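Local coordinates for protein malonyl CoA reductase (malonate semialdehyde-forming) (Sulfolobus tokodaii, PDB 2EP5) that probably catalyses the NADPH-dependent reduction of malonyl-CoA to malonate semialdehyde, as a member of the aspartate-semialdehyde dehydrogenase family, at residues Thr13-Gln18 and Asp327-Gly332; Pro28-Val33 and Ile336-Val341; Ser83-Glu88 and Ser92-Leu97; Glu127-Leu132 and Val341-Glu346; Leu212-Gly217 and Asn222-Ala227. One frame throughout, in Å; residues are numbered along the deposited sequence.

Interaction 1: Thr13-Gln18 and Asp327-Gly332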
# COMPACT_ATOMS: atom_id res chain seq x y z
N THR A 13 -3.41 0.76 27.01
CA THR A 13 -2.40 1.28 26.10
C THR A 13 -2.48 0.78 24.66
O THR A 13 -2.06 1.48 23.73
CB THR A 13 -1.00 0.99 26.70
OG1 THR A 13 -0.69 1.99 27.68
CG2 THR A 13 0.07 0.96 25.64
N GLY A 14 -3.01 -0.42 24.46
CA GLY A 14 -3.11 -0.95 23.11
C GLY A 14 -4.15 -0.26 22.25
O GLY A 14 -4.74 0.73 22.67
N MET A 15 -4.38 -0.79 21.05
CA MET A 15 -5.37 -0.20 20.15
C MET A 15 -6.78 -0.28 20.71
O MET A 15 -7.49 0.73 20.74
CB MET A 15 -5.34 -0.89 18.78
CG MET A 15 -4.19 -0.45 17.89
SD MET A 15 -4.33 -1.08 16.20
CE MET A 15 -5.44 0.12 15.48
N VAL A 16 -7.19 -1.46 21.15
CA VAL A 16 -8.54 -1.62 21.71
C VAL A 16 -8.67 -0.75 22.96
O VAL A 16 -9.72 -0.15 23.20
CB VAL A 16 -8.83 -3.09 22.07
CG1 VAL A 16 -10.10 -3.18 22.92
CG2 VAL A 16 -9.00 -3.90 20.78
N GLY A 17 -7.59 -0.67 23.72
CA GLY A 17 -7.60 0.15 24.92
C GLY A 17 -7.83 1.62 24.61
O GLY A 17 -8.64 2.28 25.26
N GLN A 18 -7.11 2.14 23.62
CA GLN A 18 -7.26 3.55 23.27
C GLN A 18 -8.66 3.83 22.74
O GLN A 18 -9.23 4.87 23.02
CB GLN A 18 -6.19 3.96 22.24
CG GLN A 18 -4.76 3.77 22.77
CD GLN A 18 -3.70 4.34 21.85
OE1 GLN A 18 -2.53 3.95 21.91
NE2 GLN A 18 -4.11 5.27 20.99
N ASP A 327 -16.35 -3.23 12.06
CA ASP A 327 -15.17 -2.59 12.62
C ASP A 327 -14.69 -3.55 13.72
O ASP A 327 -15.37 -3.71 14.75
CB ASP A 327 -15.55 -1.24 13.22
CG ASP A 327 -14.35 -0.45 13.70
OD1 ASP A 327 -13.37 -1.05 14.20
OD2 ASP A 327 -14.38 0.80 13.58
N ASN A 328 -13.55 -4.19 13.50
CA ASN A 328 -13.00 -5.14 14.47
C ASN A 328 -12.58 -4.49 15.80
O ASN A 328 -12.48 -5.17 16.82
CB ASN A 328 -11.79 -5.86 13.87
CG ASN A 328 -10.74 -4.90 13.36
OD1 ASN A 328 -11.00 -4.12 12.43
ND2 ASN A 328 -9.56 -4.91 13.98
N LEU A 329 -12.34 -3.18 15.78
CA LEU A 329 -11.93 -2.46 16.98
C LEU A 329 -13.09 -2.04 17.88
O LEU A 329 -12.96 -1.95 19.10
CB LEU A 329 -11.13 -1.21 16.60
CG LEU A 329 -9.81 -1.39 15.86
CD1 LEU A 329 -9.18 -0.01 15.66
CD2 LEU A 329 -8.87 -2.30 16.65
N VAL A 330 -14.23 -1.78 17.25
CA VAL A 330 -15.43 -1.33 17.95
C VAL A 330 -16.40 -2.49 18.19
O VAL A 330 -16.49 -3.04 19.29
CB VAL A 330 -16.12 -0.20 17.14
CG1 VAL A 330 -17.36 0.30 17.84
CG2 VAL A 330 -15.14 0.95 16.95
N ARG A 331 -17.12 -2.87 17.14
CA ARG A 331 -18.05 -3.98 17.23
C ARG A 331 -17.32 -5.23 17.72
O ARG A 331 -17.86 -6.02 18.49
CB ARG A 331 -18.64 -4.29 15.85
CG ARG A 331 -19.73 -5.34 15.89
CD ARG A 331 -20.99 -4.71 16.43
NE ARG A 331 -21.68 -5.55 17.39
CZ ARG A 331 -22.80 -5.20 17.99
NH1 ARG A 331 -23.36 -4.02 17.72
NH2 ARG A 331 -23.38 -6.02 18.85
N GLY A 332 -16.07 -5.38 17.28
CA GLY A 332 -15.29 -6.54 17.64
C GLY A 332 -14.55 -6.51 18.96
O GLY A 332 -13.94 -7.52 19.31
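Met-15 and Val-16 meet Leu-329 where the Rossmann-type domain faces the loop that follows strand 319-326 of the dimerisation domain. Gly-14 and Gly-17 belong to a G-x-x-G-x-x-G sequence, the glycine-rich turn that leads from the first strand of such a domain into its first helix; Gly-14 occupies the N-cap of helix 15-24.

The contact across the two segments is apolar. Met-15 carries its tip across by a turn about the CG-SD bond (chi3 83°), which brings CE to 3.7 Å from Leu-329 CD1, the two side chains lying obliquely to one another. The other branch of the same leucine, Leu-329 CD2, turns to Val-16 CG2 at a looser 4.4 Å. One forked side chain thus serves two neighbours on the first helical turn, and Met-15 also packs on Met-191 of a second subunit.

The site is close by: about 7 Å separates the side chain of Val-16 from that of Cys-151, the predicted acyl-thioester residue, and about 8 Å that of Leu-329 from that of His-244, the predicted proton acceptor.

Polar bonds shape the loop rather than cross the interface. Asn-328 is held by Gly-243 N and Ser-181 OG. Asp-327 closes an Asx turn and thereby sets the backbone from which Leu-329 projects: its OD1 takes Leu-329 N at 2.8 Å on the anti side, 17° out of the carboxylate plane, while Val-330 N approaches OD1 at 3.3 Å from above that plane.

Interaction 2: Pro28-Val33 and Ile336-Val341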
# COMPACT_ATOMS: atom_id res chain seq x y z
N PRO A 28 -22.07 8.88 29.14
CA PRO A 28 -23.10 9.43 30.02
C PRO A 28 -22.95 9.07 31.51
O PRO A 28 -22.89 9.96 32.35
CB PRO A 28 -24.40 8.88 29.43
CG PRO A 28 -24.10 8.82 27.99
CD PRO A 28 -22.69 8.27 27.94
N TYR A 29 -22.89 7.78 31.83
CA TYR A 29 -22.76 7.35 33.22
C TYR A 29 -21.53 6.52 33.60
O TYR A 29 -21.24 6.36 34.78
CB TYR A 29 -24.02 6.61 33.68
CG TYR A 29 -24.51 5.54 32.73
CD1 TYR A 29 -25.34 5.88 31.65
CD2 TYR A 29 -24.18 4.20 32.92
CE1 TYR A 29 -25.82 4.90 30.79
CE2 TYR A 29 -24.66 3.22 32.06
CZ TYR A 29 -25.48 3.57 31.01
OH TYR A 29 -25.97 2.60 30.17
N LEU A 30 -20.83 5.98 32.61
CA LEU A 30 -19.63 5.19 32.88
C LEU A 30 -18.46 6.16 33.07
O LEU A 30 -18.04 6.81 32.12
CB LEU A 30 -19.35 4.24 31.71
CG LEU A 30 -19.72 2.75 31.82
CD1 LEU A 30 -20.96 2.55 32.67
CD2 LEU A 30 -19.90 2.18 30.42
N GLU A 31 -17.96 6.26 34.29
CA GLU A 31 -16.86 7.17 34.60
C GLU A 31 -15.51 6.46 34.77
O GLU A 31 -15.25 5.83 35.80
CB GLU A 31 -17.17 7.97 35.87
CG GLU A 31 -16.04 8.88 36.35
CD GLU A 31 -16.47 9.81 37.48
OE1 GLU A 31 -17.17 9.35 38.41
OE2 GLU A 31 -16.09 11.01 37.44
N LEU A 32 -14.67 6.58 33.76
CA LEU A 32 -13.35 5.96 33.78
C LEU A 32 -12.46 6.72 34.76
O LEU A 32 -12.12 7.88 34.53
CB LEU A 32 -12.74 5.99 32.38
CG LEU A 32 -11.31 5.46 32.23
CD1 LEU A 32 -11.24 4.02 32.71
CD2 LEU A 32 -10.88 5.57 30.77
N VAL A 33 -12.10 6.05 35.85
CA VAL A 33 -11.28 6.67 36.87
C VAL A 33 -9.91 6.04 37.01
O VAL A 33 -9.05 6.59 37.70
CB VAL A 33 -11.97 6.63 38.24
CG1 VAL A 33 -13.35 7.28 38.15
CG2 VAL A 33 -12.09 5.18 38.72
N ILE A 336 -18.35 -3.48 22.11
CA ILE A 336 -19.19 -4.53 22.69
C ILE A 336 -18.95 -4.73 24.18
O ILE A 336 -19.85 -5.14 24.90
CB ILE A 336 -19.03 -5.90 21.98
CG1 ILE A 336 -17.56 -6.26 21.83
CG2 ILE A 336 -19.73 -5.88 20.65
CD1 ILE A 336 -17.34 -7.67 21.40
N THR A 337 -17.74 -4.43 24.64
CA THR A 337 -17.43 -4.56 26.06
C THR A 337 -18.21 -3.49 26.82
O THR A 337 -18.85 -3.75 27.83
CB THR A 337 -15.94 -4.36 26.33
OG1 THR A 337 -15.19 -5.40 25.69
CG2 THR A 337 -15.65 -4.39 27.84
N ILE A 338 -18.16 -2.27 26.30
CA ILE A 338 -18.85 -1.15 26.91
C ILE A 338 -20.35 -1.37 26.81
O ILE A 338 -21.10 -1.07 27.75
CB ILE A 338 -18.43 0.18 26.20
CG1 ILE A 338 -16.96 0.49 26.53
CG2 ILE A 338 -19.34 1.33 26.63
CD1 ILE A 338 -16.37 1.63 25.72
N LEU A 339 -20.80 -1.90 25.68
CA LEU A 339 -22.23 -2.16 25.48
C LEU A 339 -22.67 -3.27 26.43
O LEU A 339 -23.82 -3.28 26.91
CB LEU A 339 -22.50 -2.60 24.03
CG LEU A 339 -23.81 -2.13 23.37
CD1 LEU A 339 -24.30 -3.22 22.44
CD2 LEU A 339 -24.87 -1.82 24.39
N THR A 340 -21.77 -4.21 26.71
CA THR A 340 -22.09 -5.30 27.61
C THR A 340 -22.33 -4.75 29.00
O THR A 340 -23.25 -5.18 29.69
CB THR A 340 -20.96 -6.36 27.64
OG1 THR A 340 -20.81 -6.93 26.33
CG2 THR A 340 -21.29 -7.47 28.63
N VAL A 341 -21.50 -3.79 29.41
CA VAL A 341 -21.66 -3.18 30.73
C VAL A 341 -23.00 -2.43 30.79
O VAL A 341 -23.73 -2.53 31.78
CB VAL A 341 -20.52 -2.18 31.08
CG1 VAL A 341 -20.75 -1.60 32.47
CG2 VAL A 341 -19.17 -2.88 31.04
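Leu-30, at the start of strand 30-36, divides its two methyl groups between Ile-338 and Val-341, three residues apart on helix 334-347. The helix comes from the far end of the sequence to pack against the parallel sheet of the Rossmann-type domain, and here it covers the strand end.

The leucine is modelled away from the staggered positions at both torsions (chi1 -102°, chi2 33°). In this pose its fork faces the helix: CD2 lies 3.9 Å from Ile-338 CG2, and CD1 lies 4.2 Å from Val-341 CG1. Both helix residues offer the methyl that stands opposite their own amide nitrogen and beside the carbonyl carbon; for Val-341 this is nearly ideal (chi1 -179°). Ile-338 keeps its longer CG1 branch beside the backbone N, which leaves the short CG2 branch to do the touching. Leu-30 meets each of the two at an oblique slant. Leu-24 of helix 15-24 packs on both Leu-30 and Ile-338, so the pair is closed in by a third element.

Only methyl groups meet between these segments, and no hydrogen bond links them. The hold is therefore one of burial and dispersion, fixed by shape rather than by bond direction.

Interaction 3: Ser83-Glu88 and Ser92-Leu97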
# COMPACT_ATOMS: atom_id res chain seq x y z
N SER A 83 -11.53 -5.01 30.79
CA SER A 83 -10.23 -5.51 30.40
C SER A 83 -10.01 -5.66 28.90
O SER A 83 -10.85 -6.21 28.18
CB SER A 83 -9.96 -6.86 31.08
OG SER A 83 -8.66 -7.34 30.78
N ALA A 84 -8.86 -5.17 28.45
CA ALA A 84 -8.46 -5.26 27.06
C ALA A 84 -7.05 -5.83 27.05
O ALA A 84 -6.29 -5.62 26.11
CB ALA A 84 -8.47 -3.88 26.41
N LEU A 85 -6.70 -6.53 28.12
CA LEU A 85 -5.39 -7.15 28.26
C LEU A 85 -5.07 -8.13 27.14
O LEU A 85 -5.96 -8.73 26.54
CB LEU A 85 -5.30 -7.90 29.59
CG LEU A 85 -5.34 -7.11 30.88
CD1 LEU A 85 -5.72 -8.05 32.04
CD2 LEU A 85 -3.99 -6.43 31.12
N PRO A 86 -3.77 -8.29 26.82
CA PRO A 86 -3.49 -9.25 25.75
C PRO A 86 -3.83 -10.67 26.24
O PRO A 86 -3.75 -10.97 27.44
CB PRO A 86 -1.99 -9.04 25.47
CG PRO A 86 -1.46 -8.38 26.72
CD PRO A 86 -2.59 -7.48 27.16
N ASN A 87 -4.23 -11.52 25.31
CA ASN A 87 -4.62 -12.89 25.60
C ASN A 87 -3.65 -13.68 26.48
O ASN A 87 -4.07 -14.42 27.36
CB ASN A 87 -4.87 -13.65 24.28
CG ASN A 87 -6.10 -13.13 23.53
OD1 ASN A 87 -6.25 -13.37 22.32
ND2 ASN A 87 -6.98 -12.45 24.24
N GLU A 88 -2.35 -13.52 26.24
CA GLU A 88 -1.34 -14.25 27.01
C GLU A 88 -1.11 -13.76 28.45
O GLU A 88 -0.32 -14.36 29.18
CB GLU A 88 -0.00 -14.25 26.28
CG GLU A 88 -0.08 -13.80 24.83
CD GLU A 88 -0.48 -12.33 24.70
OE1 GLU A 88 0.25 -11.45 25.22
OE2 GLU A 88 -1.54 -12.07 24.08
N SER A 92 -4.27 -15.09 34.45
CA SER A 92 -3.85 -14.88 35.82
C SER A 92 -4.42 -13.60 36.42
O SER A 92 -5.06 -13.62 37.48
CB SER A 92 -2.32 -14.82 35.90
OG SER A 92 -1.74 -16.01 35.42
N ILE A 93 -4.19 -12.49 35.74
CA ILE A 93 -4.65 -11.19 36.22
C ILE A 93 -6.14 -11.16 36.49
O ILE A 93 -6.57 -10.88 37.61
CB ILE A 93 -4.28 -10.09 35.20
CG1 ILE A 93 -2.76 -10.01 35.07
CG2 ILE A 93 -4.83 -8.75 35.64
CD1 ILE A 93 -2.28 -9.14 33.92
N GLU A 94 -6.93 -11.46 35.47
CA GLU A 94 -8.37 -11.45 35.63
C GLU A 94 -8.87 -12.45 36.67
O GLU A 94 -9.86 -12.18 37.35
CB GLU A 94 -9.03 -11.71 34.28
CG GLU A 94 -8.69 -10.65 33.23
CD GLU A 94 -9.41 -10.87 31.91
OE1 GLU A 94 -10.17 -11.86 31.79
OE2 GLU A 94 -9.20 -10.05 30.98
N LEU A 95 -8.21 -13.59 36.78
CA LEU A 95 -8.64 -14.60 37.75
C LEU A 95 -8.47 -14.10 39.17
O LEU A 95 -9.38 -14.26 40.00
CB LEU A 95 -7.84 -15.90 37.56
CG LEU A 95 -8.19 -17.07 38.49
CD1 LEU A 95 -9.69 -17.39 38.40
CD2 LEU A 95 -7.36 -18.28 38.08
N GLU A 96 -7.32 -13.49 39.46
CA GLU A 96 -7.05 -12.97 40.79
C GLU A 96 -8.03 -11.89 41.19
O GLU A 96 -8.45 -11.84 42.36
CB GLU A 96 -5.62 -12.44 40.90
CG GLU A 96 -4.62 -13.51 41.28
CD GLU A 96 -5.09 -14.33 42.48
OE1 GLU A 96 -5.24 -13.75 43.59
OE2 GLU A 96 -5.32 -15.55 42.32
N LEU A 97 -8.38 -11.03 40.24
CA LEU A 97 -9.32 -9.94 40.50
C LEU A 97 -10.70 -10.50 40.86
O LEU A 97 -11.31 -10.08 41.84
CB LEU A 97 -9.44 -9.01 39.28
CG LEU A 97 -8.22 -8.12 39.01
CD1 LEU A 97 -8.42 -7.36 37.70
CD2 LEU A 97 -8.02 -7.17 40.18
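Glu-94 sends its carboxylate from helix 87-99 back to Ser-83, at the end of the strand before it. CB points toward the strand end and, with CG set beside the backbone N (chi1 -61°), starts the chain in that direction. CG passes over the tip of Leu-85, whose CD1 is 4.1 Å away. Beyond it the chain is extended, and CD comes to 3.8 Å from Ser-83 OG. At the tip OE2 accepts the hydroxyl of Ser-83, OG to OE2 2.8 Å, on the anti side and 22° out of the carboxylate plane. The same OE2 is bonded by Ser-106 OG, and OE1 makes a salt bridge with Lys-147 NZ.

These partners place the contact in a beta-alpha-beta crossover of the Rossmann-type sheet: strand 80-83 leads into helix 87-99 and then strand 103-106, and the buried glutamate on the helix spans the ends of both strands. Cutting it back to an alanine here would probably leave Lys-147 without its mate in charge and the hydroxyls of Ser-83 and Ser-106 without their shared acceptor.

Ser-83 OG is also approached by Leu-85 N, a straight but weak bond. Apolar contact continues alongside, where Leu-85 slants across Ile-93; Leu-85 CD1 sits 3.8 Å from Ile-93 CG2 and 4.1 Å from Ile-93 CD1.

Interaction 4: Glu127-Leu132 and Val341-Glu346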
# COMPACT_ATOMS: atom_id res chain seq x y z
N GLU A 127 -29.37 -12.56 27.06
CA GLU A 127 -30.03 -13.48 27.99
C GLU A 127 -29.04 -14.42 28.66
O GLU A 127 -29.29 -14.90 29.78
CB GLU A 127 -31.09 -14.31 27.25
CG GLU A 127 -32.17 -13.50 26.55
CD GLU A 127 -32.04 -13.54 25.03
OE1 GLU A 127 -30.94 -13.25 24.50
OE2 GLU A 127 -33.06 -13.86 24.37
N HIS A 128 -27.92 -14.69 28.00
CA HIS A 128 -26.94 -15.59 28.57
C HIS A 128 -26.34 -15.08 29.88
O HIS A 128 -25.73 -15.84 30.62
CB HIS A 128 -25.83 -15.88 27.56
CG HIS A 128 -26.28 -16.72 26.40
ND1 HIS A 128 -25.40 -17.24 25.47
CD2 HIS A 128 -27.51 -17.14 26.03
CE1 HIS A 128 -26.07 -17.95 24.58
NE2 HIS A 128 -27.35 -17.91 24.90
N LEU A 129 -26.53 -13.79 30.16
CA LEU A 129 -26.02 -13.20 31.40
C LEU A 129 -26.60 -13.87 32.65
O LEU A 129 -26.07 -13.74 33.75
CB LEU A 129 -26.32 -11.69 31.44
CG LEU A 129 -25.41 -10.82 30.57
CD1 LEU A 129 -25.95 -9.39 30.51
CD2 LEU A 129 -24.00 -10.84 31.14
N GLU A 130 -27.70 -14.60 32.47
CA GLU A 130 -28.33 -15.29 33.58
C GLU A 130 -27.35 -16.28 34.21
O GLU A 130 -27.54 -16.70 35.35
CB GLU A 130 -29.58 -16.03 33.11
CG GLU A 130 -30.66 -15.13 32.54
CD GLU A 130 -32.05 -15.63 32.88
OE1 GLU A 130 -32.37 -15.70 34.08
OE2 GLU A 130 -32.82 -15.95 31.94
N LEU A 131 -26.32 -16.65 33.46
CA LEU A 131 -25.32 -17.58 33.98
C LEU A 131 -24.67 -16.99 35.21
O LEU A 131 -24.15 -17.72 36.05
CB LEU A 131 -24.22 -17.86 32.95
CG LEU A 131 -24.45 -18.90 31.86
CD1 LEU A 131 -23.19 -19.01 31.00
CD2 LEU A 131 -24.77 -20.26 32.49
N LEU A 132 -24.71 -15.67 35.32
CA LEU A 132 -24.10 -14.99 36.45
C LEU A 132 -24.75 -15.35 37.78
O LEU A 132 -24.13 -15.21 38.84
CB LEU A 132 -24.13 -13.47 36.24
CG LEU A 132 -23.22 -12.94 35.13
CD1 LEU A 132 -23.35 -11.42 35.02
CD2 LEU A 132 -21.79 -13.35 35.42
N VAL A 341 -21.50 -3.79 29.41
CA VAL A 341 -21.66 -3.18 30.73
C VAL A 341 -23.00 -2.43 30.79
O VAL A 341 -23.73 -2.53 31.78
CB VAL A 341 -20.52 -2.18 31.08
CG1 VAL A 341 -20.75 -1.60 32.47
CG2 VAL A 341 -19.17 -2.88 31.04
N GLU A 342 -23.32 -1.70 29.73
CA GLU A 342 -24.59 -0.96 29.71
C GLU A 342 -25.77 -1.92 29.92
O GLU A 342 -26.67 -1.65 30.70
CB GLU A 342 -24.75 -0.20 28.39
CG GLU A 342 -23.51 0.59 27.98
CD GLU A 342 -23.73 1.49 26.77
OE1 GLU A 342 -24.60 1.18 25.93
OE2 GLU A 342 -23.02 2.50 26.65
N VAL A 343 -25.74 -3.04 29.21
CA VAL A 343 -26.81 -4.03 29.33
C VAL A 343 -26.92 -4.55 30.77
O VAL A 343 -28.01 -4.67 31.31
CB VAL A 343 -26.56 -5.24 28.39
CG1 VAL A 343 -27.55 -6.35 28.70
CG2 VAL A 343 -26.68 -4.80 26.93
N MET A 344 -25.77 -4.87 31.37
CA MET A 344 -25.73 -5.39 32.73
C MET A 344 -26.38 -4.41 33.70
O MET A 344 -27.11 -4.81 34.60
CB MET A 344 -24.28 -5.66 33.14
CG MET A 344 -23.63 -6.86 32.46
SD MET A 344 -21.86 -7.02 32.80
CE MET A 344 -21.87 -7.81 34.40
N LYS A 345 -26.11 -3.12 33.53
CA LYS A 345 -26.71 -2.11 34.40
C LYS A 345 -28.22 -2.13 34.15
O LYS A 345 -29.02 -2.13 35.09
CB LYS A 345 -26.14 -0.72 34.09
CG LYS A 345 -26.78 0.42 34.87
CD LYS A 345 -26.56 0.27 36.37
CE LYS A 345 -27.26 1.39 37.15
NZ LYS A 345 -27.01 1.29 38.62
N GLU A 346 -28.60 -2.17 32.88
CA GLU A 346 -30.01 -2.21 32.48
C GLU A 346 -30.76 -3.41 33.07
O GLU A 346 -31.94 -3.31 33.40
CB GLU A 346 -30.10 -2.24 30.95
CG GLU A 346 -31.51 -2.39 30.38
CD GLU A 346 -32.42 -1.25 30.79
OE1 GLU A 346 -31.90 -0.12 30.97
OE2 GLU A 346 -33.64 -1.47 30.91
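Leu-129 and Met-344 mark the nearest approach of the two backbones, CA to CA 7.9 Å, where the 3-10 segment 127-131 faces helix 334-347. The place is the 144-147 edge of the parallel Rossmann-type sheet: Leu-132 and Met-344 both also pack on Val-146 of that last strand.

A 3-10 turn repeats every three residues, as the bond from Leu-132 N to Leu-129 O records, and it presents Leu-129 and Leu-132 to the helix. Leu-129 does the wedging. Its CD1 enters between two consecutive helix residues and lies 3.9 Å from Val-343 CG1, and Met-344 CG is at the same 3.9 Å from that methyl. Val-343 is met obliquely, whereas Met-344 crosses the leucine at roughly a right angle. The methyl bears on the middle of the methionine chain; the end of that chain goes to Leu-132, one 3-10 turn on. No hydrogen bond joins the two segments, and all four touching side chains are buried.

Met-344 runs out extended at chi2 and then kinks at its last torsion (chi3 81°), which turns its terminal CE to 4.0 Å from Leu-132 CD1.

Interaction 5: Leu212-Gly217 and Asn222-Ala227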
# COMPACT_ATOMS: atom_id res chain seq x y z
N LEU A 212 -18.62 -19.13 17.96
CA LEU A 212 -19.88 -18.92 17.25
C LEU A 212 -20.94 -19.89 17.81
O LEU A 212 -22.13 -19.59 17.86
CB LEU A 212 -19.67 -19.14 15.75
CG LEU A 212 -20.19 -18.11 14.75
CD1 LEU A 212 -19.87 -16.70 15.20
CD2 LEU A 212 -19.57 -18.39 13.39
N THR A 213 -20.47 -21.06 18.25
CA THR A 213 -21.34 -22.09 18.83
C THR A 213 -21.97 -21.64 20.15
O THR A 213 -23.14 -21.94 20.44
CB THR A 213 -20.54 -23.40 19.06
OG1 THR A 213 -20.43 -24.12 17.83
CG2 THR A 213 -21.20 -24.25 20.09
N LYS A 214 -21.21 -20.90 20.95
CA LYS A 214 -21.70 -20.41 22.23
C LYS A 214 -22.53 -19.13 22.07
O LYS A 214 -23.54 -18.96 22.74
CB LYS A 214 -20.54 -20.15 23.18
CG LYS A 214 -20.96 -19.82 24.60
CD LYS A 214 -19.73 -19.73 25.50
CE LYS A 214 -20.12 -19.47 26.94
NZ LYS A 214 -18.92 -19.50 27.81
N LEU A 215 -22.09 -18.25 21.18
CA LEU A 215 -22.82 -17.00 20.94
C LEU A 215 -24.24 -17.25 20.46
O LEU A 215 -25.16 -16.51 20.81
CB LEU A 215 -22.07 -16.15 19.91
CG LEU A 215 -20.74 -15.60 20.40
CD1 LEU A 215 -19.97 -15.01 19.23
CD2 LEU A 215 -20.99 -14.55 21.50
N ASN A 216 -24.40 -18.30 19.65
CA ASN A 216 -25.71 -18.64 19.11
C ASN A 216 -26.43 -19.70 19.91
O ASN A 216 -27.47 -20.19 19.50
CB ASN A 216 -25.55 -19.12 17.66
CG ASN A 216 -25.01 -18.04 16.75
OD1 ASN A 216 -25.70 -17.06 16.46
ND2 ASN A 216 -23.77 -18.20 16.31
N GLY A 217 -25.86 -20.05 21.06
CA GLY A 217 -26.45 -21.06 21.91
C GLY A 217 -27.71 -20.60 22.60
O GLY A 217 -28.07 -19.42 22.53
N ASN A 222 -30.34 -22.80 33.60
CA ASN A 222 -29.13 -22.19 34.11
C ASN A 222 -27.86 -22.55 33.36
O ASN A 222 -26.77 -22.43 33.91
CB ASN A 222 -28.97 -22.55 35.59
CG ASN A 222 -30.30 -22.62 36.32
OD1 ASN A 222 -31.11 -21.69 36.24
ND2 ASN A 222 -30.53 -23.71 37.05
N GLN A 223 -27.98 -23.00 32.13
CA GLN A 223 -26.80 -23.33 31.34
C GLN A 223 -27.02 -23.04 29.86
O GLN A 223 -28.15 -22.87 29.40
CB GLN A 223 -26.40 -24.80 31.51
CG GLN A 223 -27.47 -25.78 31.10
CD GLN A 223 -27.00 -27.22 31.09
OE1 GLN A 223 -27.81 -28.14 31.01
NE2 GLN A 223 -25.69 -27.43 31.15
N ILE A 224 -25.92 -22.97 29.12
CA ILE A 224 -26.00 -22.68 27.70
C ILE A 224 -25.89 -23.92 26.84
O ILE A 224 -24.88 -24.62 26.88
CB ILE A 224 -24.89 -21.71 27.28
CG1 ILE A 224 -25.11 -20.35 27.93
CG2 ILE A 224 -24.86 -21.60 25.75
CD1 ILE A 224 -23.97 -19.40 27.72
N ILE A 225 -26.93 -24.20 26.07
CA ILE A 225 -26.91 -25.33 25.16
C ILE A 225 -26.29 -24.81 23.86
O ILE A 225 -26.90 -24.01 23.16
CB ILE A 225 -28.32 -25.85 24.87
CG1 ILE A 225 -28.91 -26.48 26.13
CG2 ILE A 225 -28.27 -26.87 23.73
CD1 ILE A 225 -28.06 -27.61 26.70
N PRO A 226 -25.07 -25.27 23.54
CA PRO A 226 -24.36 -24.85 22.33
C PRO A 226 -25.17 -25.07 21.06
O PRO A 226 -25.76 -26.14 20.89
CB PRO A 226 -23.10 -25.71 22.35
CG PRO A 226 -22.88 -25.94 23.82
CD PRO A 226 -24.28 -26.25 24.29
N ALA A 227 -25.22 -24.07 20.19
CA ALA A 227 -25.96 -24.22 18.94
C ALA A 227 -25.20 -25.21 18.06
O ALA A 227 -23.97 -25.26 18.09
CB ALA A 227 -26.09 -22.88 18.22
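Pro-226 slants across the side chain of Thr-213 where helix 204-215 gives way to a small beta hairpin, strands 218-219 and 224-225, whose returning arm folds back over the helix end. Thr-213 CG2 and Pro-226 CB are modelled at 3.3 Å, shorter than carbons normally pack and so of doubtful exactness. The threonine can meet the ring because CG2 is the branch set opposite its backbone N, with OG1 turned back beside that nitrogen.

Lys-214 lies differently. Its fully extended chain passes Ile-224 at about a right angle, Lys-214 CE to Ile-224 CD1 3.9 Å, and goes on to deliver NZ to the carbonyl oxygens of Val-117, Asp-114 and Arg-112. The aliphatic part thus packs on the hairpin while the ammonium group is held by backbone oxygens of the NAD-binding domain.

Ala-227 turns its methyl toward the helix end, CB to Asn-216 CB 3.8 Å, and its amide is bonded to the helix too: Ala-227 N gives a bond of 3.0 Å to Thr-213 O at 155°. Gly-217, just after Asn-216, has its CA 3.2 Å from Ile-225 O, where a beta carbon would run into that oxygen and into Ile-224 CG2.

Asn-216 finishes the helix by gripping Leu-212 O twice from opposite faces of the carbonyl plane, with ND2 at 2.7 Å and its own N at 3.2 Å.

In the fold
Interactions 1, 2 and 4 each tie part of the N-terminal Rossmann-type domain to the end of the chain, which completes that domain. Their segments alternate in sequence: 13-18, 28-33 and 127-132 come first, then 327-332, 336-341 and 341-346, with interactions 3 and 5 in between. Interactions 2 and 4 share Val-341 on helix 334-347, their centres about 13 Å apart. Interaction 3, local to a beta-alpha-beta unit of the same sheet, touches interaction 1 through Ala-84 and Val-16. Interaction 5 belongs to the dimerisation domain, its centre about 25 Å from those of interactions 1 and 2, yet reaches interaction 4, where His-128 NE2 probably bonds Gly-217 O. The two domains are thus joined at more than one place.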